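Local coordinates for protein cytochrome CH (Methylobacterium extorquens, PDB 1QN2) that carries electrons through a covalently bound heme c, probably as a soluble carrier in the bacterium's respiratory electron transport, at residues 59-64 against 70-75. Residues are numbered along the deposited sequence; the frame is centred on the assembly and turned at random.
Sequences QADLKQ and KKKVPG
K72, the last residue of the short helix 69-72, reaches back to D61 and Q64 on helix 59-67 and ties together two consecutive helices of the class I cytochrome c fold. Its ammonium group bridges two acceptors three residues apart, about one helical turn. NZ donates to OE1 of Q64 at 2.7 Å and, as part of a salt bridge, to OD1 of D61 at 3.1 Å.

The lysine chain leaves the backbone with CG anti to N, bends once at chi2 (56°) and then runs straight to NZ, a course that brings NZ within bonding distance of both acceptors. Q64 starts with CG anti to its carbonyl carbon and stays extended through CD, which carries OE1 out to NZ of K72. The C=O···NZ angle is 149°, with the donor tilted out of the amide plane. D61 is met differently: the lysine crosses it at about a right angle, and NZ lies above the carboxylate plane, 40° out of it.

The methylenes add a little apolar contact, with CD of K72 4.0 Å from CB of Q64. The same lysine side chain touches W65 and L55. All three bonded groups keep some access to solvent, so water probably screens the ion pair.

Beneath this surface contact, L62 projects from the other side of its helix into the heme pocket, touching the heme, V33, W57 and I93. V73, where the chain leaves helical geometry, turns into the interior against A49, L50, L55 and W65. At the surface, the shorter of the two NZ bonds is the one to the amide, while CE stands almost equally near both oxygens, 3.6 Å from OE1 of Q64 and 3.7 Å from OD1 of D61.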
# COMPACT_ATOMS: atom_id res chain seq x y z
N GLN A 59 5.98 8.95 -0.37
CA GLN A 59 6.31 8.28 -1.63
C GLN A 59 7.49 7.33 -1.50
O GLN A 59 7.49 6.24 -2.07
CB GLN A 59 6.57 9.32 -2.72
CG GLN A 59 6.60 10.75 -2.19
CD GLN A 59 5.21 11.28 -1.89
OE1 GLN A 59 4.40 11.46 -2.80
NE2 GLN A 59 4.94 11.54 -0.62
N ALA A 60 8.50 7.75 -0.76
CA ALA A 60 9.70 6.96 -0.55
C ALA A 60 9.39 5.63 0.12
O ALA A 60 9.81 4.58 -0.37
CB ALA A 60 10.73 7.74 0.25
N ASP A 61 8.67 5.66 1.24
CA ASP A 61 8.35 4.40 1.91
C ASP A 61 7.41 3.55 1.09
O ASP A 61 7.57 2.32 1.03
CB ASP A 61 7.83 4.65 3.32
CG ASP A 61 8.93 5.14 4.25
OD1 ASP A 61 10.08 4.67 4.06
OD2 ASP A 61 8.67 5.96 5.14
N LEU A 62 6.41 4.16 0.45
CA LEU A 62 5.48 3.34 -0.35
C LEU A 62 6.23 2.64 -1.48
O LEU A 62 5.95 1.51 -1.88
CB LEU A 62 4.40 4.25 -0.96
CG LEU A 62 3.24 4.60 -0.02
CD1 LEU A 62 2.24 5.56 -0.67
CD2 LEU A 62 2.54 3.34 0.46
N LYS A 63 7.22 3.35 -2.02
CA LYS A 63 7.99 2.77 -3.13
C LYS A 63 8.67 1.47 -2.66
O LYS A 63 8.58 0.44 -3.32
CB LYS A 63 9.08 3.76 -3.56
CG LYS A 63 9.03 4.17 -5.02
CD LYS A 63 9.56 5.60 -5.16
CE LYS A 63 9.79 5.98 -6.62
NZ LYS A 63 10.60 7.23 -6.73
N GLN A 64 9.35 1.55 -1.52
CA GLN A 64 10.02 0.35 -1.02
C GLN A 64 9.03 -0.74 -0.66
O GLN A 64 9.22 -1.90 -1.01
CB GLN A 64 10.93 0.70 0.15
CG GLN A 64 11.96 1.77 -0.29
CD GLN A 64 12.88 2.19 0.83
OE1 GLN A 64 12.72 1.78 1.98
NE2 GLN A 64 13.85 3.04 0.50
N LYS A 70 7.61 -7.74 2.51
CA LYS A 70 8.29 -8.41 3.60
C LYS A 70 9.68 -7.93 3.87
O LYS A 70 10.19 -8.05 4.99
CB LYS A 70 8.21 -9.93 3.47
CG LYS A 70 9.07 -10.47 2.33
CD LYS A 70 8.75 -11.94 2.09
CE LYS A 70 9.67 -12.54 1.04
NZ LYS A 70 9.13 -13.80 0.48
N LYS A 71 10.37 -7.37 2.87
CA LYS A 71 11.73 -6.89 3.17
C LYS A 71 11.66 -5.53 3.86
O LYS A 71 12.52 -5.16 4.65
CB LYS A 71 12.54 -6.79 1.88
CG LYS A 71 13.82 -5.98 2.00
CD LYS A 71 14.28 -5.51 0.63
CE LYS A 71 15.55 -4.68 0.72
NZ LYS A 71 16.56 -5.08 -0.29
N LYS A 72 10.61 -4.78 3.54
CA LYS A 72 10.44 -3.44 4.14
C LYS A 72 9.92 -3.58 5.57
O LYS A 72 10.30 -2.85 6.49
CB LYS A 72 9.37 -2.68 3.31
CG LYS A 72 9.08 -1.28 3.84
CD LYS A 72 10.37 -0.48 3.91
CE LYS A 72 10.05 0.98 4.21
NZ LYS A 72 11.31 1.78 4.24
N VAL A 73 9.03 -4.54 5.75
CA VAL A 73 8.45 -4.76 7.08
C VAL A 73 8.40 -6.25 7.38
O VAL A 73 7.37 -6.91 7.24
CB VAL A 73 7.04 -4.16 7.19
CG1 VAL A 73 6.48 -4.48 8.60
CG2 VAL A 73 7.10 -2.63 7.03
N PRO A 74 9.55 -6.80 7.79
CA PRO A 74 9.55 -8.24 8.09
C PRO A 74 8.44 -8.56 9.08
O PRO A 74 8.28 -7.91 10.11
CB PRO A 74 10.92 -8.46 8.74
CG PRO A 74 11.77 -7.38 8.10
CD PRO A 74 10.85 -6.16 8.05
N GLY A 75 7.66 -9.59 8.73
CA GLY A 75 6.56 -10.00 9.57
C GLY A 75 5.21 -9.43 9.19
O GLY A 75 4.22 -9.72 9.86